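Long-range contacts in rhamnose ABC transporter, periplasmic rhamnose-binding protein (Kribbella flavida, PDB 4KVF), which probably binds a sugar, likely rhamnose, and passes it to an ABC transporter for uptake: residues Val63-Ile68 / Tyr286-Tyr290; Val153-Lys157 / Glu193-Leu197; Asp207-Ser212 / Thr233-Ile237; Gln266-Asp270 / Thr333-Asp338; Ile300-Glu306 / Thr317-Ala321. One frame throughout, in Å; residues are numbered along the deposited sequence.

Contact 1: residues Val63-Ile68 / Tyr286-Tyr290; sequences VAVGEI and YLAAY
Glu-67 and Tyr-290 meet where helices 52-67 and 281-296 pack, their short segments 36° from parallel with axes 8.5 Å apart. The Tyr-290 hydroxyl donates to the carboxylate, OH to Glu-67 OE1 being 2.7 Å, and meets that oxygen on its anti side. The same OE1 takes a second, weak bond from Tyr-286 OH at 2.6 Å, the carboxylate standing perpendicular to the Tyr-286 ring. Tyr-286 OH has its stronger partner in Lys-312 N.

Next to this polar cluster, Ala-64 CB sits over a face of Tyr-286, 3.9 Å from the ring centroid in a CH-pi contact, and abuts Ala-289 CB at 3.6 Å. Ile-68 CG2 lies 3.5 Å from Tyr-290 CE1. Tyr-286 holds CG trans to its amide nitrogen (chi1 -176°), which carries the ring across to Ala-64 and Glu-67. Farther in, Val-65 and Ile-68 touch Ile-42, and Ala-289 touches Tyr-44, seating the helix pair on strand 41-45 of the six-stranded parallel sheet.

Replacing Tyr-290 by leucine would probably deprive Glu-67 OE1 of its stronger hydroxyl donor across the interface and Ile-68 CG2 of its ring partner. Two phenols converging on one oxygen are consistent with a carboxylate that keeps its negative charge.

Contact 2: residues Val153-Lys157 / Glu193-Leu197; sequences VKMAK and ENAKL
Val-153 begins the contact between helix 145-159 and the turn that leads into strand 197-204, its CG1 lying 3.9 Å from ND2 of Asn-194. The two side chains meet at a slant, and the Asn-194 amide is held in place from behind, since ND2 donates to Glu-188 O. Val-153 also touches Met-185 and Leu-189, so this end of the contact belongs to the junction with helix 176-189.

One turn along, Ala-156 gives a looser neighbour to Leu-197, with 4.4 Å between Ala-156 C and Leu-197 CD1. Lys-157 then does most of the work. Its chain is fully extended: with chi1 at -171° it points away from its own N and stands out from the helix, nearly square to the axis, to reach the 193-197 segment. Leu-197 CD1 packs at the root of this chain, 3.8 Å from Lys-157 CB. At the far end NZ makes two bonds: 2.9 Å to Asn-194 OD1, tilted 26° from that carbonyl plane, and 2.7 Å to Glu-193 O, approached from above its plane. Asn-194 is also the first residue of the type I beta turn ending at Leu-197, so the lysine grips the start of the turn while its own root meets the end.

A methionine in place of Lys-157 would probably leave Glu-193 O and Asn-194 OD1 without this ammonium donor and free the turn to shift. The amine is thus held by two neutral oxygens, while the Glu-193 carboxylate, 4.9 Å from NZ to OE2, may add a weaker, long-range attraction.

Contact 3: residues Asp207-Ser212 / Thr233-Ile237; sequences DDDQKS and TTVGI
Val-235 projects into the bend formed by Asp-207, Asp-208 and Asp-209, where one helix starts against another. Its CB stands 3.9 Å from Asp-207 O. Of the two branches, CG2 stays beside that carbonyl oxygen, 3.6 Å from Asp-207 O, whereas CG1, swung opposite the backbone N (chi1 171°), pushes farther in and ends 3.5 Å from Asp-209 N. CG1 thus lies against main-chain atoms of all three aspartates, and Ser-212 OG is a more distant neighbour.

Polar bonds flank the valine. Thr-233 OG1 donates to Asp-207 OD1 at 2.7 Å, meeting it nearly head-on to the C-O bond, and the same hydroxyl oxygen accepts from Gly-236 N as the N-cap of helix 234-245. Held by these two bonds, the threonine is limited in its rotation, and the carboxylate would probably also interact favourably with the positive helix end. One water accepts from Val-235 N and gives a weak bond to Asp-207 OD1. Another bridges Val-235 O and Asp-209 OD1, donating to both, though Asp-209 has its main partner in the salt bridge with Arg-242. Asp-208 caps its own helix through OD2 and Lys-211 N, and Ser-212 packs on Gly-236, OG to CA 3.8 Å.

A glycerol, probably from the crystallisation liquor, bonds to Thr-234 N close by. Helices 209-222 and 234-245 follow strands 197-204 and 226-231 of the four-stranded parallel sheet, so their N-terminal ends come together beyond the C-terminal ends of those strands.

Contact 4: residues Gln266-Asp270 / Thr333-Asp338; sequences QYVKD and TAANID
A chi1 of 171° turns both methyls of Val-268 toward Ala-334 and Ile-337, while Lys-269 bends at its last torsion (chi4 -53°) to bring its amine over Asp-338. The arrangement belongs to the two-lobed fold of type I periplasmic binding proteins: helix 261-269 follows strand 254-257 of the four-stranded lobe, and the loop after strand 330-332 lies back upon it, near the chain's C terminus.

Val-268 CG2 and Ile-337 CD1 reach toward each other tip to tip at 3.6 Å, and both residues also rest on Phe-276 of strand 276-278, so the apolar part of the contact is shared by three elements. At the exposed margin, Lys-269 NZ forms a salt bridge with Asp-338 OD2 at 3.3 Å, a weak bond in which the two side chains cross nearly at right angles. The carboxylate is held more firmly by Arg-265, whose NH2 pairs with Asp-338 OD1 and also bonds to Ile-337 O; two cations therefore share one acid and would probably keep it ionised.

The loop is shaped from within by Asn-336, whose OD1 accepts from Thr-333 N at 2.8 Å while its ND2 donates to Glu-331 O. This fold of the backbone turns the flat of the 333-334 peptide to the helix, and over it Val-268 CG1 makes its nearest approach, 3.5 Å from Ala-334 N.

Contact 5: residues Ile300-Glu306 / Thr317-Ala321; sequences ITGAQGE and TVGAA
Gly-305 and Glu-306 pair with Val-318 through the backbone, and this is the tight half of the contact. Gly-305 N donates to Val-318 O at 2.8 Å in an almost straight bond, and Val-318 N returns one of 2.8 Å to Glu-306 O. Two residues facing one, the first a glycine with positive phi in a type II turn from Ala-303 to Glu-306, make a G1 beta bulge. Val-318 fills the inside of the bend: CB lies 3.5 Å from Ala-303 O, and CG1 touches Gly-302 O. The bend itself is closed by Glu-306, whose OE1 takes Thr-301 N at 2.7 Å and Gly-302 N from opposite faces of the carboxylate, while OE2 accepts from Thr-301 OG1.

The other side is looser and exposed. Gln-304 lies extended along Gly-319 and Ala-320, its OE1 3.4 Å from Ala-320 CA, and a water donates to both Gly-302 O and Gly-319 O.

Ile-300 carries the bend inward to Ala-294 and Leu-295 of helix 281-296 and to Phe-308 of strand 307-309. Past Val-318 the chain runs on to strand 323-325, at the edge of the six-stranded sheet, with Ala-321 O held by Arg-136.

From the N terminus, contact 1 opens first, on helix 52-67, and closes only at helix 281-296, so it spans most of the chain and joins two helices of the six-stranded lobe. Within that span, contacts 2 and 3 close shorter loops in succession, both in the four-stranded lobe about 38 and 34 Å, centre to centre, from contact 1. Contact 4 opens before contact 1 has closed, at helix 261-269, and the two cross; it ends at the loop near the C terminus. Contact 5 falls inside contact 4's span yet lies in the other lobe, with its nearest atoms about 6 Å from those of contact 1.

Contact 1: residues Val63-Ile68 / Tyr286-Tyr290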
# COMPACT_ATOMS: atom_id res chain seq x y z
N VAL A 63 -9.74 -13.41 -7.79
CA VAL A 63 -10.67 -12.96 -8.83
C VAL A 63 -9.98 -12.91 -10.19
O VAL A 63 -10.54 -13.41 -11.19
CB VAL A 63 -11.26 -11.56 -8.51
CG1 VAL A 63 -11.97 -11.00 -9.73
CG2 VAL A 63 -12.22 -11.65 -7.34
N ALA A 64 -8.80 -12.29 -10.23
CA ALA A 64 -8.03 -12.16 -11.47
C ALA A 64 -7.66 -13.52 -12.05
O ALA A 64 -7.76 -13.75 -13.25
CB ALA A 64 -6.77 -11.34 -11.22
N VAL A 65 -7.25 -14.43 -11.18
CA VAL A 65 -6.87 -15.78 -11.62
C VAL A 65 -8.07 -16.49 -12.25
O VAL A 65 -7.94 -17.14 -13.29
CB VAL A 65 -6.23 -16.59 -10.45
CG1 VAL A 65 -6.05 -18.04 -10.85
CG2 VAL A 65 -4.88 -15.98 -10.11
N GLY A 66 -9.24 -16.32 -11.66
CA GLY A 66 -10.45 -16.91 -12.22
C GLY A 66 -10.77 -16.30 -13.57
O GLY A 66 -11.25 -16.98 -14.48
N GLU A 67 -10.51 -15.01 -13.72
CA GLU A 67 -10.78 -14.33 -14.99
C GLU A 67 -9.95 -14.88 -16.15
O GLU A 67 -10.45 -15.01 -17.27
CB GLU A 67 -10.57 -12.82 -14.84
CG GLU A 67 -11.64 -12.15 -14.00
CD GLU A 67 -11.44 -10.65 -13.89
OE1 GLU A 67 -10.35 -10.17 -14.25
OE2 GLU A 67 -12.38 -9.96 -13.45
N ILE A 68 -8.69 -15.21 -15.88
CA ILE A 68 -7.80 -15.72 -16.91
C ILE A 68 -7.79 -17.25 -16.91
O ILE A 68 -6.91 -17.87 -17.52
CB ILE A 68 -6.38 -15.17 -16.75
CG1 ILE A 68 -5.78 -15.62 -15.42
CG2 ILE A 68 -6.40 -13.65 -16.83
CD1 ILE A 68 -4.34 -15.19 -15.23
N TYR A 286 -4.96 -8.45 -7.53
CA TYR A 286 -5.50 -8.54 -8.89
C TYR A 286 -4.43 -8.16 -9.91
O TYR A 286 -4.19 -8.88 -10.89
CB TYR A 286 -6.75 -7.64 -8.98
CG TYR A 286 -7.50 -7.68 -10.29
CD1 TYR A 286 -7.03 -6.99 -11.40
CD2 TYR A 286 -8.70 -8.36 -10.40
CE1 TYR A 286 -7.73 -7.00 -12.60
CE2 TYR A 286 -9.40 -8.38 -11.59
CZ TYR A 286 -8.91 -7.70 -12.69
OH TYR A 286 -9.61 -7.71 -13.88
N LEU A 287 -3.77 -7.03 -9.70
CA LEU A 287 -2.72 -6.60 -10.61
C LEU A 287 -1.58 -7.61 -10.63
O LEU A 287 -1.04 -7.90 -11.69
CB LEU A 287 -2.21 -5.21 -10.23
CG LEU A 287 -1.05 -4.66 -11.06
CD1 LEU A 287 -1.34 -4.71 -12.56
CD2 LEU A 287 -0.73 -3.22 -10.63
N ALA A 288 -1.22 -8.16 -9.47
CA ALA A 288 -0.12 -9.12 -9.41
C ALA A 288 -0.39 -10.35 -10.29
O ALA A 288 0.51 -10.84 -10.97
CB ALA A 288 0.15 -9.54 -7.97
N ALA A 289 -1.64 -10.84 -10.29
CA ALA A 289 -1.99 -11.99 -11.12
C ALA A 289 -1.82 -11.69 -12.61
O ALA A 289 -1.28 -12.49 -13.37
CB ALA A 289 -3.41 -12.45 -10.83
N TYR A 290 -2.28 -10.52 -13.05
CA TYR A 290 -2.13 -10.18 -14.46
C TYR A 290 -0.67 -9.97 -14.86
O TYR A 290 -0.27 -10.34 -15.96
CB TYR A 290 -3.00 -8.96 -14.84
CG TYR A 290 -4.43 -9.35 -15.17
CD1 TYR A 290 -4.77 -9.76 -16.46
CD2 TYR A 290 -5.42 -9.32 -14.21
CE1 TYR A 290 -6.08 -10.13 -16.77
CE2 TYR A 290 -6.73 -9.69 -14.51
CZ TYR A 290 -7.05 -10.09 -15.79
OH TYR A 290 -8.34 -10.46 -16.09

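Contact 2: residues Val153-Lys157 / Glu193-Leu197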
# COMPACT_ATOMS: atom_id res chain seq x y z
N VAL A 153 0.15 15.97 1.23
CA VAL A 153 0.23 17.43 1.18
C VAL A 153 -0.95 18.05 0.45
O VAL A 153 -1.50 19.06 0.89
CB VAL A 153 1.57 17.92 0.60
CG1 VAL A 153 1.56 19.44 0.45
CG2 VAL A 153 2.70 17.51 1.54
N LYS A 154 -1.37 17.41 -0.65
CA LYS A 154 -2.53 17.89 -1.41
C LYS A 154 -3.79 17.91 -0.55
O LYS A 154 -4.52 18.89 -0.55
CB LYS A 154 -2.75 17.02 -2.66
CG LYS A 154 -3.95 17.45 -3.49
CD LYS A 154 -4.17 16.51 -4.68
CE LYS A 154 -5.16 17.11 -5.69
N MSE A 155 -4.04 16.83 0.18
CA MSE A 155 -5.20 16.78 1.08
C MSE A 155 -5.07 17.81 2.21
O MSE A 155 -6.04 18.50 2.53
CB MSE A 155 -5.40 15.37 1.64
CG MSE A 155 -5.81 14.35 0.56
SE MSE A 155 -6.23 12.58 1.27
CE MSE A 155 -4.53 12.21 2.16
N ALA A 156 -3.88 17.91 2.80
CA ALA A 156 -3.67 18.90 3.86
C ALA A 156 -3.94 20.32 3.38
O ALA A 156 -4.58 21.11 4.07
CB ALA A 156 -2.26 18.79 4.42
N LYS A 157 -3.49 20.63 2.17
CA LYS A 157 -3.65 21.96 1.60
C LYS A 157 -5.12 22.31 1.38
O LYS A 157 -5.55 23.41 1.70
CB LYS A 157 -2.87 22.09 0.28
CG LYS A 157 -2.81 23.51 -0.27
CD LYS A 157 -1.85 23.55 -1.45
CE LYS A 157 -1.68 24.94 -2.04
NZ LYS A 157 -0.73 24.85 -3.19
N GLU A 193 4.45 26.88 -4.67
CA GLU A 193 2.99 26.83 -4.55
C GLU A 193 2.49 26.40 -3.16
O GLU A 193 1.33 26.63 -2.82
CB GLU A 193 2.40 25.90 -5.61
CG GLU A 193 2.42 24.43 -5.23
CD GLU A 193 2.66 23.51 -6.42
OE1 GLU A 193 3.61 23.78 -7.19
OE2 GLU A 193 1.92 22.52 -6.58
N ASN A 194 3.35 25.77 -2.37
CA ASN A 194 2.99 25.35 -1.02
C ASN A 194 3.65 26.23 0.04
O ASN A 194 3.75 25.84 1.21
CB ASN A 194 3.34 23.88 -0.79
CG ASN A 194 2.51 22.95 -1.65
OD1 ASN A 194 1.33 23.21 -1.91
ND2 ASN A 194 3.12 21.86 -2.12
N ALA A 195 4.08 27.42 -0.37
CA ALA A 195 4.81 28.32 0.52
C ALA A 195 4.02 28.78 1.74
O ALA A 195 4.61 29.10 2.78
CB ALA A 195 5.34 29.52 -0.26
N LYS A 196 2.69 28.81 1.63
CA LYS A 196 1.85 29.31 2.73
C LYS A 196 1.45 28.24 3.75
O LYS A 196 0.87 28.55 4.78
CB LYS A 196 0.60 30.02 2.20
CG LYS A 196 0.88 31.40 1.64
CD LYS A 196 -0.42 32.11 1.28
CE LYS A 196 -1.24 31.31 0.28
NZ LYS A 196 -0.54 31.14 -1.03
N LEU A 197 1.74 26.98 3.44
CA LEU A 197 1.55 25.87 4.38
C LEU A 197 2.82 25.71 5.18
O LEU A 197 3.91 25.68 4.61
CB LEU A 197 1.27 24.56 3.64
CG LEU A 197 -0.16 24.18 3.24
CD1 LEU A 197 -0.22 22.70 2.87
CD2 LEU A 197 -1.14 24.49 4.36

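Contact 3: residues Asp207-Ser212 / Thr233-Ile237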
# COMPACT_ATOMS: atom_id res chain seq x y z
N ASP A 207 2.63 3.95 16.48
CA ASP A 207 1.63 2.96 16.08
C ASP A 207 0.89 2.35 17.27
O ASP A 207 0.41 1.22 17.20
CB ASP A 207 2.24 1.86 15.22
CG ASP A 207 2.34 2.26 13.77
OD1 ASP A 207 1.69 3.25 13.38
OD2 ASP A 207 3.07 1.57 13.01
N ASP A 208 0.81 3.12 18.35
CA ASP A 208 0.10 2.72 19.56
C ASP A 208 -1.15 3.59 19.72
O ASP A 208 -1.06 4.82 19.71
CB ASP A 208 1.01 2.87 20.77
CG ASP A 208 0.29 2.55 22.07
OD1 ASP A 208 -0.30 1.46 22.18
OD2 ASP A 208 0.32 3.40 22.99
N ASP A 209 -2.31 2.95 19.87
CA ASP A 209 -3.61 3.62 19.95
C ASP A 209 -3.64 4.73 21.00
O ASP A 209 -3.94 5.88 20.70
CB ASP A 209 -4.71 2.58 20.22
CG ASP A 209 -6.12 3.10 19.94
OD1 ASP A 209 -6.30 3.95 19.05
OD2 ASP A 209 -7.06 2.63 20.61
N GLN A 210 -3.30 4.36 22.24
CA GLN A 210 -3.32 5.29 23.36
C GLN A 210 -2.30 6.43 23.26
O GLN A 210 -2.60 7.58 23.59
CB GLN A 210 -3.13 4.53 24.67
CG GLN A 210 -4.42 4.30 25.43
CD GLN A 210 -4.89 5.54 26.17
OE1 GLN A 210 -5.52 6.43 25.59
NE2 GLN A 210 -4.57 5.62 27.46
N LYS A 211 -1.09 6.11 22.82
CA LYS A 211 -0.07 7.15 22.69
C LYS A 211 -0.44 8.09 21.55
O LYS A 211 -0.27 9.30 21.66
CB LYS A 211 1.32 6.56 22.46
CG LYS A 211 2.43 7.51 22.86
CD LYS A 211 3.76 7.22 22.17
CE LYS A 211 4.81 8.25 22.58
NZ LYS A 211 6.08 8.13 21.82
N SER A 212 -0.96 7.54 20.46
CA SER A 212 -1.35 8.35 19.31
C SER A 212 -2.46 9.32 19.73
O SER A 212 -2.48 10.49 19.35
CB SER A 212 -1.79 7.47 18.15
OG SER A 212 -0.69 6.72 17.65
N THR A 233 -0.38 6.92 9.35
CA THR A 233 -0.39 5.63 10.02
C THR A 233 -1.84 5.31 10.33
O THR A 233 -2.57 6.19 10.80
CB THR A 233 0.42 5.65 11.33
OG1 THR A 233 -0.21 4.80 12.30
CG2 THR A 233 0.50 7.05 11.90
N THR A 234 -2.27 4.07 10.08
CA THR A 234 -3.67 3.73 10.30
C THR A 234 -4.05 3.83 11.77
O THR A 234 -5.17 4.25 12.11
CB THR A 234 -4.05 2.35 9.72
OG1 THR A 234 -3.40 1.33 10.48
CG2 THR A 234 -3.63 2.27 8.27
N VAL A 235 -3.11 3.48 12.65
CA VAL A 235 -3.34 3.57 14.08
C VAL A 235 -3.47 5.03 14.47
O VAL A 235 -4.36 5.41 15.23
CB VAL A 235 -2.19 2.94 14.90
CG1 VAL A 235 -2.35 3.24 16.38
CG2 VAL A 235 -2.13 1.44 14.67
N GLY A 236 -2.58 5.85 13.92
CA GLY A 236 -2.48 7.25 14.31
C GLY A 236 -3.68 8.06 13.89
O GLY A 236 -4.21 8.85 14.67
N ILE A 237 -4.12 7.88 12.65
CA ILE A 237 -5.23 8.68 12.16
C ILE A 237 -6.52 8.32 12.90
O ILE A 237 -7.34 9.20 13.23
CB ILE A 237 -5.37 8.54 10.62
CG1 ILE A 237 -6.38 9.54 10.07
CG2 ILE A 237 -5.74 7.11 10.23
CD1 ILE A 237 -6.57 9.42 8.57
O HOH W 1 -0.69 1.80 11.86
O HOH W 2 -5.90 3.56 16.63

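Contact 4: residues Gln266-Asp270 / Thr333-Asp338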
# COMPACT_ATOMS: atom_id res chain seq x y z
N GLN A 266 -16.73 5.29 10.86
CA GLN A 266 -17.52 6.03 11.85
C GLN A 266 -17.10 7.50 11.95
O GLN A 266 -17.92 8.36 12.27
CB GLN A 266 -17.49 5.37 13.23
CG GLN A 266 -16.13 5.35 13.89
CD GLN A 266 -16.22 5.24 15.40
OE1 GLN A 266 -17.08 5.87 16.04
NE2 GLN A 266 -15.34 4.43 15.99
N TYR A 267 -15.83 7.78 11.68
CA TYR A 267 -15.32 9.15 11.75
C TYR A 267 -15.60 9.94 10.47
O TYR A 267 -15.71 11.17 10.49
CB TYR A 267 -13.83 9.15 12.13
CG TYR A 267 -13.60 8.46 13.45
CD1 TYR A 267 -14.12 8.99 14.62
CD2 TYR A 267 -12.89 7.27 13.53
CE1 TYR A 267 -13.94 8.37 15.83
CE2 TYR A 267 -12.71 6.63 14.76
CZ TYR A 267 -13.24 7.19 15.90
OH TYR A 267 -13.07 6.59 17.12
N VAL A 268 -15.74 9.22 9.36
CA VAL A 268 -16.16 9.84 8.11
C VAL A 268 -17.65 10.16 8.16
O VAL A 268 -18.08 11.28 7.85
CB VAL A 268 -15.82 8.93 6.91
CG1 VAL A 268 -16.45 9.46 5.65
CG2 VAL A 268 -14.31 8.83 6.75
N LYS A 269 -18.44 9.18 8.59
CA LYS A 269 -19.89 9.35 8.68
C LYS A 269 -20.31 10.39 9.72
O LYS A 269 -21.39 10.99 9.60
CB LYS A 269 -20.58 8.00 8.92
CG LYS A 269 -20.41 7.02 7.76
CD LYS A 269 -21.23 5.74 7.94
CE LYS A 269 -21.29 4.92 6.66
NZ LYS A 269 -21.76 5.69 5.47
N ASP A 270 -19.48 10.64 10.73
CA ASP A 270 -19.84 11.63 11.75
C ASP A 270 -19.27 13.03 11.48
O ASP A 270 -19.52 13.97 12.24
CB ASP A 270 -19.60 11.14 13.20
CG ASP A 270 -18.13 11.22 13.64
OD1 ASP A 270 -17.25 11.62 12.85
OD2 ASP A 270 -17.85 10.86 14.81
N THR A 333 -13.70 9.15 0.96
CA THR A 333 -14.61 10.21 1.42
C THR A 333 -15.95 9.57 1.77
O THR A 333 -16.13 8.37 1.58
CB THR A 333 -14.86 11.27 0.33
OG1 THR A 333 -15.55 10.67 -0.78
CG2 THR A 333 -13.56 11.88 -0.17
N ALA A 334 -16.89 10.38 2.25
CA ALA A 334 -18.24 9.90 2.49
C ALA A 334 -18.88 9.39 1.19
O ALA A 334 -19.69 8.46 1.21
CB ALA A 334 -19.10 10.99 3.10
N ALA A 335 -18.48 9.98 0.07
CA ALA A 335 -19.04 9.65 -1.23
C ALA A 335 -18.70 8.23 -1.68
O ALA A 335 -19.46 7.62 -2.43
CB ALA A 335 -18.59 10.66 -2.29
N ASN A 336 -17.57 7.70 -1.21
CA ASN A 336 -17.13 6.37 -1.63
C ASN A 336 -16.71 5.40 -0.52
O ASN A 336 -16.19 4.33 -0.81
CB ASN A 336 -16.02 6.48 -2.69
CG ASN A 336 -14.67 6.86 -2.09
OD1 ASN A 336 -14.60 7.34 -0.95
ND2 ASN A 336 -13.59 6.64 -2.84
N ILE A 337 -16.94 5.76 0.74
CA ILE A 337 -16.41 4.95 1.85
C ILE A 337 -17.06 3.56 2.03
O ILE A 337 -16.39 2.62 2.47
CB ILE A 337 -16.37 5.73 3.19
CG1 ILE A 337 -15.56 4.97 4.25
CG2 ILE A 337 -17.78 6.03 3.69
CD1 ILE A 337 -14.42 5.76 4.84
N ASP A 338 -18.34 3.42 1.69
CA ASP A 338 -18.99 2.11 1.80
C ASP A 338 -18.65 1.18 0.63
O ASP A 338 -19.00 -0.00 0.65
CB ASP A 338 -20.51 2.25 1.94
CG ASP A 338 -20.94 2.76 3.31
OD1 ASP A 338 -20.09 2.84 4.22
OD2 ASP A 338 -22.14 3.06 3.47

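Contact 5: residues Ile300-Glu306 / Thr317-Ala321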
# COMPACT_ATOMS: atom_id res chain seq x y z
N ILE A 300 5.50 -9.70 -21.48
CA ILE A 300 6.47 -8.79 -20.88
C ILE A 300 7.63 -9.59 -20.30
O ILE A 300 7.52 -10.81 -20.16
CB ILE A 300 5.85 -7.90 -19.77
CG1 ILE A 300 5.32 -8.74 -18.60
CG2 ILE A 300 4.77 -6.96 -20.34
CD1 ILE A 300 4.88 -7.89 -17.40
N THR A 301 8.72 -8.91 -19.97
CA THR A 301 9.88 -9.54 -19.32
C THR A 301 10.22 -8.85 -18.00
O THR A 301 11.00 -9.37 -17.18
CB THR A 301 11.13 -9.54 -20.23
OG1 THR A 301 11.56 -8.20 -20.46
CG2 THR A 301 10.85 -10.23 -21.58
N GLY A 302 9.64 -7.68 -17.78
CA GLY A 302 9.95 -6.89 -16.62
C GLY A 302 10.91 -5.75 -16.93
O GLY A 302 11.39 -5.07 -16.02
N ALA A 303 11.19 -5.55 -18.22
CA ALA A 303 12.06 -4.45 -18.64
C ALA A 303 11.26 -3.15 -18.59
O ALA A 303 10.06 -3.15 -18.86
CB ALA A 303 12.57 -4.69 -20.04
N GLN A 304 11.92 -2.05 -18.23
CA GLN A 304 11.24 -0.76 -18.10
C GLN A 304 10.65 -0.31 -19.45
O GLN A 304 11.30 -0.43 -20.49
CB GLN A 304 12.19 0.32 -17.56
CG GLN A 304 11.54 1.68 -17.32
CD GLN A 304 12.52 2.71 -16.79
OE1 GLN A 304 13.60 2.37 -16.32
NE2 GLN A 304 12.14 3.98 -16.88
N GLY A 305 9.42 0.21 -19.42
CA GLY A 305 8.77 0.73 -20.61
C GLY A 305 7.84 -0.25 -21.30
O GLY A 305 7.09 0.14 -22.20
N GLU A 306 7.92 -1.53 -20.91
CA GLU A 306 7.04 -2.55 -21.45
C GLU A 306 5.62 -2.31 -20.94
O GLU A 306 5.42 -1.87 -19.81
CB GLU A 306 7.51 -3.95 -21.02
CG GLU A 306 8.79 -4.38 -21.72
CD GLU A 306 9.23 -5.76 -21.30
OE1 GLU A 306 8.79 -6.21 -20.22
OE2 GLU A 306 10.01 -6.40 -22.05
N THR A 317 2.42 0.34 -17.55
CA THR A 317 3.77 0.42 -18.10
C THR A 317 4.75 0.07 -16.99
O THR A 317 4.70 0.66 -15.90
CB THR A 317 4.10 1.81 -18.64
OG1 THR A 317 3.17 2.17 -19.69
CG2 THR A 317 5.54 1.84 -19.22
N VAL A 318 5.63 -0.90 -17.23
CA VAL A 318 6.61 -1.31 -16.24
C VAL A 318 7.60 -0.17 -16.02
O VAL A 318 8.07 0.45 -16.97
CB VAL A 318 7.38 -2.56 -16.72
CG1 VAL A 318 8.40 -2.99 -15.69
CG2 VAL A 318 6.43 -3.71 -17.02
N GLY A 319 7.90 0.13 -14.75
CA GLY A 319 8.84 1.18 -14.44
C GLY A 319 10.26 0.66 -14.26
O GLY A 319 10.57 -0.46 -14.65
N ALA A 320 11.12 1.47 -13.65
CA ALA A 320 12.50 1.05 -13.43
C ALA A 320 12.57 -0.19 -12.53
O ALA A 320 11.76 -0.35 -11.60
CB ALA A 320 13.30 2.19 -12.81
N ALA A 321 13.51 -1.08 -12.84
CA ALA A 321 13.79 -2.27 -12.03
C ALA A 321 12.58 -3.19 -11.84
O ALA A 321 12.47 -3.88 -10.83
CB ALA A 321 14.36 -1.87 -10.67
O HOH W 3 12.41 -2.74 -15.44